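Local coordinates for protein tylactone synthase starter module and modules 1 & 2 (Streptomyces fradiae, PDB 2Z5L) that probably reduces the beta-keto group of the growing polyketide in the first elongation cycle of tylactone synthesis, as a ketoreductase of the short-chain dehydrogenase/reductase type, at residues A[50-55]-A[75-80]; A[142-147]-A[181-186]; A[84-89]-A[122-127]; A[242-247]-A[494-499]. All blocks are in the same frame, centred on the assembly; numbering follows the deposited sequence.

Interaction 1: residues A[50-55]-A[75-80]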
loop_
_atom_site.group_PDB
_atom_site.type_symbol
_atom_site.label_atom_id
_atom_site.label_comp_id
_atom_site.label_asym_id
_atom_site.label_seq_id
_atom_site.Cartn_x
_atom_site.Cartn_y
_atom_site.Cartn_z
ATOM N N CYS A 50 -23.641 5.056 17.196
ATOM C CA CYS A 50 -22.978 4.551 16.009
ATOM C C CYS A 50 -23.899 4.536 14.810
ATOM O O CYS A 50 -25.123 4.413 14.936
ATOM C CB CYS A 50 -22.486 3.125 16.228
ATOM S SG CYS A 50 -21.389 2.892 17.607
ATOM N N LEU A 51 -23.283 4.642 13.642
ATOM C CA LEU A 51 -23.996 4.600 12.378
ATOM C C LEU A 51 -23.329 3.510 11.551
ATOM O O LEU A 51 -22.192 3.671 11.118
ATOM C CB LEU A 51 -23.875 5.938 11.655
ATOM C CG LEU A 51 -24.664 6.104 10.348
ATOM C CD1 LEU A 51 -26.152 6.221 10.635
ATOM C CD2 LEU A 51 -24.186 7.373 9.632
ATOM N N LEU A 52 -24.020 2.391 11.355
ATOM C CA LEU A 52 -23.464 1.310 10.552
ATOM C C LEU A 52 -23.803 1.565 9.095
ATOM O O LEU A 52 -24.976 1.555 8.732
ATOM C CB LEU A 52 -24.053 -0.035 10.951
ATOM C CG LEU A 52 -23.988 -0.412 12.423
ATOM C CD1 LEU A 52 -24.617 -1.778 12.596
ATOM C CD2 LEU A 52 -22.546 -0.409 12.915
ATOM N N VAL A 53 -22.774 1.794 8.277
ATOM C CA VAL A 53 -22.932 2.038 6.842
ATOM C C VAL A 53 -22.587 0.744 6.119
ATOM O O VAL A 53 -21.505 0.193 6.308
ATOM C CB VAL A 53 -21.971 3.129 6.338
ATOM C CG1 VAL A 53 -22.252 3.426 4.876
ATOM C CG2 VAL A 53 -22.121 4.392 7.185
ATOM N N ALA A 54 -23.498 0.261 5.285
ATOM C CA ALA A 54 -23.253 -0.979 4.564
ATOM C C ALA A 54 -23.892 -1.002 3.180
ATOM O O ALA A 54 -24.871 -0.294 2.934
ATOM C CB ALA A 54 -23.774 -2.145 5.381
ATOM N N PRO A 55 -23.348 -1.827 2.261
ATOM C CA PRO A 55 -23.870 -1.951 0.896
ATOM C C PRO A 55 -25.282 -2.519 0.937
ATOM O O PRO A 55 -25.656 -3.176 1.895
ATOM C CB PRO A 55 -22.902 -2.922 0.232
ATOM C CG PRO A 55 -21.650 -2.744 0.995
ATOM C CD PRO A 55 -22.126 -2.627 2.418
ATOM N N ALA A 75 -24.153 2.003 23.094
ATOM C CA ALA A 75 -24.172 2.605 21.775
ATOM C C ALA A 75 -25.576 2.622 21.208
ATOM O O ALA A 75 -26.335 1.668 21.364
ATOM C CB ALA A 75 -23.239 1.854 20.845
ATOM N N SER A 76 -25.924 3.731 20.570
ATOM C CA SER A 76 -27.230 3.885 19.946
ATOM C C SER A 76 -26.998 3.686 18.452
ATOM O O SER A 76 -26.541 4.594 17.757
ATOM C CB SER A 76 -27.778 5.282 20.226
ATOM O OG SER A 76 -29.136 5.375 19.838
ATOM N N VAL A 77 -27.312 2.487 17.966
ATOM C CA VAL A 77 -27.099 2.140 16.564
ATOM C C VAL A 77 -28.195 2.569 15.578
ATOM O O VAL A 77 -29.389 2.508 15.880
ATOM C CB VAL A 77 -26.874 0.615 16.411
ATOM C CG1 VAL A 77 -26.321 0.309 15.031
ATOM C CG2 VAL A 77 -25.933 0.118 17.495
ATOM N N ALA A 78 -27.763 3.004 14.398
ATOM C CA ALA A 78 -28.662 3.440 13.331
ATOM C C ALA A 78 -27.996 3.100 12.001
ATOM O O ALA A 78 -27.042 3.753 11.597
ATOM C CB ALA A 78 -28.896 4.930 13.425
ATOM N N ARG A 79 -28.507 2.082 11.316
ATOM C CA ARG A 79 -27.924 1.649 10.057
ATOM C C ARG A 79 -28.228 2.518 8.829
ATOM O O ARG A 79 -29.282 3.131 8.729
ATOM C CB ARG A 79 -28.338 0.202 9.788
ATOM C CG ARG A 79 -29.828 -0.018 9.706
ATOM C CD ARG A 79 -30.159 -1.508 9.572
ATOM N NE ARG A 79 -30.073 -2.208 10.849
ATOM C CZ ARG A 79 -30.315 -3.505 11.016
ATOM N NH1 ARG A 79 -30.655 -4.256 9.975
ATOM N NH2 ARG A 79 -30.226 -4.048 12.227
ATOM N N LEU A 80 -27.277 2.577 7.901
ATOM C CA LEU A 80 -27.445 3.341 6.667
ATOM C C LEU A 80 -27.013 2.472 5.479
ATOM O O LEU A 80 -26.110 1.644 5.592
ATOM C CB LEU A 80 -26.592 4.613 6.695
ATOM C CG LEU A 80 -26.913 5.670 5.632
ATOM C CD1 LEU A 80 -28.212 6.395 5.991
ATOM C CD2 LEU A 80 -25.791 6.668 5.540
#

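Interaction 2: residues A[142-147]-A[181-186]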
loop_
_atom_site.group_PDB
_atom_site.type_symbol
_atom_site.label_atom_id
_atom_site.label_comp_id
_atom_site.label_asym_id
_atom_site.label_seq_id
_atom_site.Cartn_x
_atom_site.Cartn_y
_atom_site.Cartn_z
ATOM N N VAL A 142 -14.493 7.766 11.893
ATOM C CA VAL A 142 -14.754 6.818 10.822
ATOM C C VAL A 142 -13.919 5.569 10.992
ATOM O O VAL A 142 -12.696 5.626 11.019
ATOM C CB VAL A 142 -14.456 7.430 9.438
ATOM C CG1 VAL A 142 -14.853 6.434 8.339
ATOM C CG2 VAL A 142 -15.228 8.736 9.270
ATOM N N TRP A 143 -14.589 4.434 11.117
ATOM C CA TRP A 143 -13.886 3.181 11.266
ATOM C C TRP A 143 -14.210 2.303 10.068
ATOM O O TRP A 143 -15.371 2.128 9.719
ATOM C CB TRP A 143 -14.297 2.491 12.564
ATOM C CG TRP A 143 -13.629 3.069 13.766
ATOM C CD1 TRP A 143 -13.988 4.191 14.449
ATOM C CD2 TRP A 143 -12.452 2.567 14.404
ATOM N NE1 TRP A 143 -13.106 4.421 15.480
ATOM C CE2 TRP A 143 -12.153 3.436 15.473
ATOM C CE3 TRP A 143 -11.622 1.463 14.174
ATOM C CZ2 TRP A 143 -11.050 3.236 16.316
ATOM C CZ3 TRP A 143 -10.530 1.263 15.007
ATOM C CH2 TRP A 143 -10.255 2.147 16.068
ATOM N N ALA A 144 -13.178 1.770 9.424
ATOM C CA ALA A 144 -13.395 0.926 8.271
ATOM C C ALA A 144 -13.131 -0.526 8.628
ATOM O O ALA A 144 -12.020 -0.892 9.026
ATOM C CB ALA A 144 -12.497 1.357 7.120
ATOM N N LEU A 145 -14.161 -1.353 8.493
ATOM C CA LEU A 145 -14.030 -2.773 8.780
ATOM C C LEU A 145 -13.709 -3.487 7.481
ATOM O O LEU A 145 -14.200 -3.107 6.423
ATOM C CB LEU A 145 -15.322 -3.327 9.372
ATOM C CG LEU A 145 -15.777 -2.657 10.673
ATOM C CD1 LEU A 145 -17.012 -3.382 11.195
ATOM C CD2 LEU A 145 -14.671 -2.682 11.688
ATOM N N THR A 146 -12.871 -4.513 7.562
ATOM C CA THR A 146 -12.485 -5.285 6.385
ATOM C C THR A 146 -12.337 -6.747 6.770
ATOM O O THR A 146 -12.493 -7.109 7.938
ATOM C CB THR A 146 -11.141 -4.810 5.808
ATOM O OG1 THR A 146 -10.083 -5.155 6.708
ATOM C CG2 THR A 146 -11.151 -3.300 5.605
ATOM N N ARG A 147 -12.014 -7.577 5.786
ATOM C CA ARG A 147 -11.843 -9.004 6.009
ATOM C C ARG A 147 -10.768 -9.583 5.095
ATOM O O ARG A 147 -10.822 -9.419 3.872
ATOM C CB ARG A 147 -13.151 -9.732 5.738
ATOM C CG ARG A 147 -13.722 -9.414 4.370
ATOM C CD ARG A 147 -14.415 -10.619 3.774
ATOM N NE ARG A 147 -13.472 -11.705 3.534
ATOM C CZ ARG A 147 -13.796 -12.866 2.973
ATOM N NH1 ARG A 147 -15.046 -13.093 2.594
ATOM N NH2 ARG A 147 -12.867 -13.798 2.789
ATOM N N GLY A 181 -11.034 7.341 12.420
ATOM C CA GLY A 181 -11.004 6.521 13.612
ATOM C C GLY A 181 -9.947 5.435 13.495
ATOM O O GLY A 181 -8.903 5.510 14.134
ATOM N N GLY A 182 -10.224 4.424 12.676
ATOM C CA GLY A 182 -9.282 3.340 12.479
ATOM C C GLY A 182 -9.758 2.237 11.552
ATOM O O GLY A 182 -10.852 2.302 10.980
ATOM N N LEU A 183 -8.915 1.214 11.420
ATOM C CA LEU A 183 -9.176 0.042 10.576
ATOM C C LEU A 183 -9.225 -1.212 11.450
ATOM O O LEU A 183 -8.378 -1.394 12.320
ATOM C CB LEU A 183 -8.053 -0.120 9.540
ATOM C CG LEU A 183 -7.948 0.917 8.410
ATOM C CD1 LEU A 183 -6.487 1.216 8.088
ATOM C CD2 LEU A 183 -8.686 0.372 7.189
ATOM N N ILE A 184 -10.210 -2.070 11.220
ATOM C CA ILE A 184 -10.348 -3.299 11.990
ATOM C C ILE A 184 -10.600 -4.464 11.035
ATOM O O ILE A 184 -11.563 -4.445 10.267
ATOM C CB ILE A 184 -11.535 -3.208 12.959
ATOM C CG1 ILE A 184 -11.347 -2.027 13.913
ATOM C CG2 ILE A 184 -11.674 -4.509 13.729
ATOM C CD1 ILE A 184 -12.591 -1.718 14.773
ATOM N N ASP A 185 -9.745 -5.482 11.083
ATOM C CA ASP A 185 -9.890 -6.634 10.192
ATOM C C ASP A 185 -10.638 -7.793 10.862
ATOM O O ASP A 185 -10.167 -8.364 11.844
ATOM C CB ASP A 185 -8.508 -7.102 9.723
ATOM C CG ASP A 185 -8.574 -7.940 8.468
ATOM O OD1 ASP A 185 -9.078 -7.443 7.432
ATOM O OD2 ASP A 185 -8.114 -9.097 8.508
ATOM N N LEU A 186 -11.799 -8.139 10.317
ATOM C CA LEU A 186 -12.603 -9.212 10.876
ATOM C C LEU A 186 -12.195 -10.594 10.382
ATOM O O LEU A 186 -11.624 -10.741 9.302
ATOM C CB LEU A 186 -14.087 -8.970 10.575
ATOM C CG LEU A 186 -14.650 -7.677 11.161
ATOM C CD1 LEU A 186 -16.152 -7.648 10.969
ATOM C CD2 LEU A 186 -14.300 -7.576 12.643
#

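Interaction 3: residues A[84-89]-A[122-127]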
loop_
_atom_site.group_PDB
_atom_site.type_symbol
_atom_site.label_atom_id
_atom_site.label_comp_id
_atom_site.label_asym_id
_atom_site.label_seq_id
_atom_site.Cartn_x
_atom_site.Cartn_y
_atom_site.Cartn_z
ATOM N N ILE A 84 -22.282 0.398 -3.525
ATOM C CA ILE A 84 -20.927 0.428 -4.055
ATOM C C ILE A 84 -21.067 1.211 -5.362
ATOM O O ILE A 84 -22.106 1.139 -6.016
ATOM C CB ILE A 84 -20.444 -1.008 -4.291
ATOM C CG1 ILE A 84 -20.508 -1.757 -2.962
ATOM C CG2 ILE A 84 -19.025 -1.025 -4.835
ATOM C CD1 ILE A 84 -20.352 -3.252 -3.088
ATOM N N GLY A 85 -20.055 1.984 -5.733
ATOM C CA GLY A 85 -20.181 2.768 -6.945
ATOM C C GLY A 85 -20.658 4.181 -6.628
ATOM O O GLY A 85 -20.433 5.105 -7.415
ATOM N N ALA A 86 -21.311 4.371 -5.478
ATOM C CA ALA A 86 -21.794 5.706 -5.099
ATOM C C ALA A 86 -20.647 6.716 -4.982
ATOM O O ALA A 86 -19.591 6.401 -4.427
ATOM C CB ALA A 86 -22.578 5.641 -3.775
ATOM N N ARG A 87 -20.851 7.916 -5.535
ATOM C CA ARG A 87 -19.844 8.992 -5.501
ATOM C C ARG A 87 -20.025 9.885 -4.270
ATOM O O ARG A 87 -21.095 9.884 -3.663
ATOM C CB ARG A 87 -19.920 9.821 -6.792
ATOM C CG ARG A 87 -19.028 9.267 -7.898
ATOM C CD ARG A 87 -19.687 9.287 -9.277
ATOM N NE ARG A 87 -18.758 8.768 -10.283
ATOM C CZ ARG A 87 -17.710 9.439 -10.757
ATOM N NH1 ARG A 87 -17.461 10.671 -10.323
ATOM N NH2 ARG A 87 -16.904 8.873 -11.649
ATOM N N ARG A 88 -18.986 10.643 -3.910
ATOM C CA ARG A 88 -19.024 11.489 -2.714
ATOM C C ARG A 88 -20.276 12.340 -2.566
ATOM O O ARG A 88 -20.896 12.372 -1.503
ATOM C CB ARG A 88 -17.770 12.389 -2.623
ATOM C CG ARG A 88 -17.477 13.266 -3.841
ATOM C CD ARG A 88 -16.115 13.973 -3.724
ATOM N NE ARG A 88 -16.017 14.915 -2.594
ATOM C CZ ARG A 88 -14.903 15.584 -2.281
ATOM N NH1 ARG A 88 -13.799 15.425 -2.998
ATOM N NH2 ARG A 88 -14.878 16.404 -1.251
ATOM N N ALA A 89 -20.645 13.030 -3.634
ATOM C CA ALA A 89 -21.824 13.872 -3.611
ATOM C C ALA A 89 -23.043 13.044 -3.228
ATOM O O ALA A 89 -23.884 13.506 -2.472
ATOM C CB ALA A 89 -22.033 14.527 -4.987
ATOM N N VAL A 122 -13.354 0.209 -2.553
ATOM C CA VAL A 122 -12.310 1.129 -2.109
ATOM C C VAL A 122 -12.658 2.539 -2.560
ATOM O O VAL A 122 -12.524 3.505 -1.805
ATOM C CB VAL A 122 -10.954 0.747 -2.687
ATOM C CG1 VAL A 122 -9.857 1.638 -2.082
ATOM C CG2 VAL A 122 -10.676 -0.708 -2.382
ATOM N N ARG A 123 -13.113 2.649 -3.802
ATOM C CA ARG A 123 -13.490 3.940 -4.340
ATOM C C ARG A 123 -14.633 4.529 -3.521
ATOM O O ARG A 123 -14.568 5.691 -3.114
ATOM C CB ARG A 123 -13.899 3.812 -5.810
ATOM C CG ARG A 123 -12.781 3.316 -6.724
ATOM C CD ARG A 123 -13.215 3.397 -8.178
ATOM N NE ARG A 123 -12.223 2.832 -9.086
ATOM C CZ ARG A 123 -12.145 1.543 -9.403
ATOM N NH1 ARG A 123 -13.010 0.673 -8.890
ATOM N NH2 ARG A 123 -11.200 1.121 -10.227
ATOM N N THR A 124 -15.655 3.716 -3.253
ATOM C CA THR A 124 -16.808 4.164 -2.484
ATOM C C THR A 124 -16.451 4.441 -1.030
ATOM O O THR A 124 -17.096 5.264 -0.391
ATOM C CB THR A 124 -17.953 3.135 -2.500
ATOM O OG1 THR A 124 -18.169 2.660 -3.837
ATOM C CG2 THR A 124 -19.239 3.793 -2.006
ATOM N N SER A 125 -15.435 3.745 -0.517
ATOM C CA SER A 125 -14.993 3.926 0.859
ATOM C C SER A 125 -14.312 5.283 0.971
ATOM O O SER A 125 -14.528 6.029 1.934
ATOM C CB SER A 125 -14.020 2.808 1.274
ATOM O OG SER A 125 -14.689 1.561 1.398
ATOM N N ILE A 126 -13.482 5.601 -0.016
ATOM C CA ILE A 126 -12.801 6.884 -0.039
ATOM C C ILE A 126 -13.874 7.970 -0.117
ATOM O O ILE A 126 -13.806 8.976 0.595
ATOM C CB ILE A 126 -11.798 6.943 -1.235
ATOM C CG1 ILE A 126 -10.591 6.063 -0.891
ATOM C CG2 ILE A 126 -11.367 8.397 -1.528
ATOM C CD1 ILE A 126 -9.602 5.905 -1.983
ATOM N N ALA A 127 -14.884 7.734 -0.955
ATOM C CA ALA A 127 -16.005 8.655 -1.125
ATOM C C ALA A 127 -16.736 8.899 0.209
ATOM O O ALA A 127 -17.162 10.015 0.489
ATOM C CB ALA A 127 -16.989 8.097 -2.161
#

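Interaction 4: residues A[242-247]-A[494-499]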
loop_
_atom_site.group_PDB
_atom_site.type_symbol
_atom_site.label_atom_id
_atom_site.label_comp_id
_atom_site.label_asym_id
_atom_site.label_seq_id
_atom_site.Cartn_x
_atom_site.Cartn_y
_atom_site.Cartn_z
ATOM N N GLY A 242 -2.442 -5.734 16.934
ATOM C CA GLY A 242 -2.187 -4.377 16.492
ATOM C C GLY A 242 -0.985 -4.331 15.563
ATOM O O GLY A 242 0.073 -4.893 15.870
ATOM N N ARG A 243 -1.144 -3.662 14.425
ATOM C CA ARG A 243 -0.074 -3.549 13.435
ATOM C C ARG A 243 1.138 -2.822 14.012
ATOM O O ARG A 243 1.001 -1.813 14.700
ATOM C CB ARG A 243 -0.604 -2.816 12.190
ATOM C CG ARG A 243 0.333 -2.821 10.986
ATOM C CD ARG A 243 -0.467 -2.759 9.688
ATOM N NE ARG A 243 0.381 -2.639 8.504
ATOM C CZ ARG A 243 1.093 -1.558 8.197
ATOM N NH1 ARG A 243 1.068 -0.493 8.982
ATOM N NH2 ARG A 243 1.835 -1.539 7.099
ATOM N N ARG A 244 2.328 -3.344 13.736
ATOM C CA ARG A 244 3.566 -2.742 14.238
ATOM C C ARG A 244 4.689 -2.795 13.209
ATOM O O ARG A 244 4.804 -3.755 12.450
ATOM C CB ARG A 244 4.029 -3.477 15.501
ATOM C CG ARG A 244 3.134 -3.305 16.715
ATOM C CD ARG A 244 3.211 -1.894 17.268
ATOM N NE ARG A 244 2.608 -1.815 18.593
ATOM C CZ ARG A 244 1.308 -1.936 18.835
ATOM N NH1 ARG A 244 0.460 -2.139 17.832
ATOM N NH2 ARG A 244 0.859 -1.872 20.081
ATOM N N VAL A 245 5.516 -1.757 13.187
ATOM C CA VAL A 245 6.656 -1.726 12.281
ATOM C C VAL A 245 7.922 -2.015 13.089
ATOM O O VAL A 245 8.286 -1.266 14.002
ATOM C CB VAL A 245 6.813 -0.350 11.567
ATOM C CG1 VAL A 245 5.667 -0.138 10.587
ATOM C CG2 VAL A 245 6.858 0.783 12.593
ATOM N N SER A 246 8.590 -3.109 12.747
ATOM C CA SER A 246 9.804 -3.515 13.441
ATOM C C SER A 246 10.971 -3.732 12.476
ATOM O O SER A 246 10.792 -4.276 11.387
ATOM C CB SER A 246 9.521 -4.795 14.229
ATOM O OG SER A 246 8.590 -5.619 13.547
ATOM N N ARG A 247 12.165 -3.300 12.872
ATOM C CA ARG A 247 13.341 -3.463 12.020
ATOM C C ARG A 247 13.399 -4.918 11.574
ATOM O O ARG A 247 13.162 -5.825 12.365
ATOM C CB ARG A 247 14.612 -3.068 12.781
ATOM C CG ARG A 247 14.555 -1.629 13.314
ATOM C CD ARG A 247 15.886 -1.149 13.876
ATOM N NE ARG A 247 16.698 -0.442 12.883
ATOM C CZ ARG A 247 16.979 0.861 12.930
ATOM N NH1 ARG A 247 16.523 1.613 13.917
ATOM N NH2 ARG A 247 17.717 1.421 11.986
ATOM N N PRO A 494 -1.156 10.575 17.035
ATOM C CA PRO A 494 -0.524 9.689 18.015
ATOM C C PRO A 494 -0.886 8.238 17.709
ATOM O O PRO A 494 -1.979 7.965 17.203
ATOM C CB PRO A 494 -1.110 10.170 19.342
ATOM C CG PRO A 494 -2.482 10.578 18.946
ATOM C CD PRO A 494 -2.235 11.352 17.665
ATOM N N GLY A 495 0.022 7.311 18.008
ATOM C CA GLY A 495 -0.253 5.912 17.726
ATOM C C GLY A 495 0.796 4.937 18.218
ATOM O O GLY A 495 1.868 5.331 18.683
ATOM N N ARG A 496 0.478 3.652 18.091
ATOM C CA ARG A 496 1.350 2.568 18.536
ATOM C C ARG A 496 2.168 1.932 17.399
ATOM O O ARG A 496 2.997 1.047 17.630
ATOM C CB ARG A 496 0.491 1.489 19.208
ATOM C CG ARG A 496 -0.325 1.963 20.424
ATOM C CD ARG A 496 0.543 2.138 21.672
ATOM N NE ARG A 496 -0.191 1.832 22.904
ATOM C CZ ARG A 496 0.371 1.676 24.101
ATOM N NH1 ARG A 496 1.686 1.798 24.244
ATOM N NH2 ARG A 496 -0.379 1.381 25.155
ATOM N N LEU A 497 1.933 2.402 16.179
ATOM C CA LEU A 497 2.601 1.880 14.993
ATOM C C LEU A 497 4.129 1.766 15.060
ATOM O O LEU A 497 4.693 0.695 14.808
ATOM C CB LEU A 497 2.192 2.726 13.783
ATOM C CG LEU A 497 2.364 2.127 12.383
ATOM C CD1 LEU A 497 3.729 2.454 11.850
ATOM C CD2 LEU A 497 2.126 0.622 12.428
ATOM N N PHE A 498 4.794 2.862 15.400
ATOM C CA PHE A 498 6.245 2.868 15.469
ATOM C C PHE A 498 6.827 2.609 16.857
ATOM O O PHE A 498 8.032 2.774 17.061
ATOM C CB PHE A 498 6.795 4.200 14.946
ATOM C CG PHE A 498 6.309 4.564 13.566
ATOM C CD1 PHE A 498 5.128 5.282 13.395
ATOM C CD2 PHE A 498 7.041 4.198 12.439
ATOM C CE1 PHE A 498 4.683 5.629 12.121
ATOM C CE2 PHE A 498 6.607 4.537 11.161
ATOM C CZ PHE A 498 5.425 5.257 11.001
ATOM N N ASP A 499 6.001 2.219 17.823
ATOM C CA ASP A 499 6.544 1.961 19.156
ATOM C C ASP A 499 7.550 0.816 19.134
ATOM O O ASP A 499 8.484 0.798 19.931
ATOM C CB ASP A 499 5.435 1.638 20.165
ATOM C CG ASP A 499 4.712 2.882 20.663
ATOM O OD1 ASP A 499 5.314 3.983 20.640
ATOM O OD2 ASP A 499 3.546 2.755 21.093
#

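Interaction 1: residues A[50-55]-A[75-80]
Leu52 and Val77 meet at the apolar centre of a parallel pairing at the margin of a Rossmann-like sheet, where strand 49-54 takes up the chain that returns from helix 60-71. CG1 of Val77 lies 3.6 Å from CG of Leu52 and reaches its CD1 as well, the two side chains running aslant to each other. Val77 places that methyl anti to its own backbone N (chi1 -166°), and both residues also touch Thr67 of helix 60-71, which lies against this face. Farther back, SG of Cys50 approaches CB of Ala75 at 3.9 Å. Leu51 and Leu80 pack against Leu95 of helix 88-99, which places helices on both sides of this part of the sheet. Outward from the side chains comes the backbone. Its pairing is uneven: the bond from Cys50 N to Ser76 O and that from Ala78 N to Cys50 O are weak and bent, so the early part of 75-80 follows the strand without gripping it firmly. Toward Leu80 the two chains engage properly in parallel register with Val53. Leu80 N donates to Leu52 O at 2.7 Å and 162°, and the carbonyl of the same leucine receives Ala54 N at 3.0 Å. Leu52 O also takes a CA-H...O contact from CA of Arg79 at 3.2 Å.

Interaction 2: residues A[142-147]-A[181-186]
Trp143 lays its indole over the backbone of Gly181 and Gly182 on the neighbouring parallel strand. From CB, which is 3.8 Å from Gly182 O, the side chain leaves anti to its carbonyl carbon (chi1 -79°) and brings CD2 over Gly182 N. CA of Gly181 sits on the face of the five-membered ring, 3.5 Å from NE1; CA of Gly182 makes a second CH-pi contact, 3.6 Å from the centroid of the six-membered ring. Along this ring CE3 meets CD1 of Ile184 at 3.4 Å, CZ3 lies by Gly182 CA and Ile184 CG1, CZ2 by the Gly181 carbonyl, and CH2 by Gly182 CA. With no side chain on either glycine, the ring can settle directly on the strand. CD2 of Leu145 presses on CB of Ile184, a tight 3.4 Å. On the other face Thr146 OG1 donates to Asp185 OD1, which accepts with its anti lone pair at 2.6 Å; OD2 forms a salt bridge with Arg236. Backbone bonds from Ala144 to Leu186 follow the parallel pattern, while at the start Val142 O takes both glycine N-H groups. Joined through helix 160-175, the two strands form a beta-alpha-beta unit characteristic of Rossmann-like folds.

Interaction 3: residues A[84-89]-A[122-127]
Thr124 OG1 is gripped from two directions: Gly85 N donates to it at 2.8 Å and 154°, and the hydroxyl itself is hydrogen-bonded to Asp120 O one turn back in helix 119-135. With OG1 anti to the carbonyl carbon (chi1 -46°), the oxygen reaches the loop and the helix carbonyl together, while CG2 is turned toward the next part of the loop and lies 3.6 Å from Ala86 O. CA of Ile84 approaches the same hydroxyl at 3.6 Å. The loop then passes over Ala127, whose CB sits 3.8 Å from Ala86 O and 3.7 Å from Arg88 N. This small methyl lets helix 88-99 begin close to helix 119-135, with the CA atoms of Arg88 and Ala127 4.4 Å apart. Of the Arg88 side chain, CB stays near Ala127 while the guanidinium goes on to Asp134 and the carbonyl of Asp352. One hydrogen bond and close packing of two methyls, Thr124 CG2 and Ala127 CB, on the loop backbone join the segments, with the Arg88-Asp134 salt bridge a further tie between the helices. Accepting from Gly85 N while donating to Asp120 O would fix the rotation of the threonine hydroxyl and tie loop to helix.

Interaction 4: residues A[242-247]-A[494-499]
A type I beta turn, Arg496 to Asp499, in the loop between the last two helices of the modelled chain docks on strand 239-247. Val245 N donates to Leu497 O at 3.1 Å and 168°, a nearly straight bond. Around it CG1 of Val245 presses tightly on CD1 of Leu497 at 3.5 Å, while its CG2 lies 3.4 Å from CD2 of Phe498. Leu497 divides its two methyls, CD1 facing the valine and lying over the Phe498 ring, and CD2 reaching Arg243 O. The phenyl ring meets Trp396 and Phe485 edge-to-face beyond the contact. On the polar flank Arg244, bent at chi2 (-70°), folds back so that CB of Arg496 sits 3.4 Å above the plane of its guanidinium, over the centre. The two guanidinium planes are only 16° apart. Arg244 NH1 bonds to Arg243 O, and NH2 forms a salt bridge with Glu230, which Arg496 NE also approaches as a weak, long ion pair. Glu230, and Asp499 as a second, long partner at the edge of the Arg496 guanidinium, probably ease the like charges, while one backbone bond and the apolar contacts of Val245 with Leu497 and Phe498 tie turn to strand.

How the interactions relate
Interactions 1, 2 and 3 lie among the first parallel strands (49-54, 107-111, 140-147 and 180-186) and their helices. Interactions 1 and 2 have centres 14 Å apart and are bridged by strand 107-111, which bonds to Leu51 and Val53 on one side and to Trp143 on the other. Interaction 3 touches interaction 1 where Pro55 CB meets Ile84 CG1 at 4.2 Å, and its helix 119-135 runs on to strand 140-147 of interaction 2. Interaction 4, centred about 17 Å from interaction 2, brings the C-terminal end back to strand 239-247. None of the four includes the glycine-rich turn after strand 261-265, which probably binds the nucleotide as in other short-chain dehydrogenases; they concern architecture.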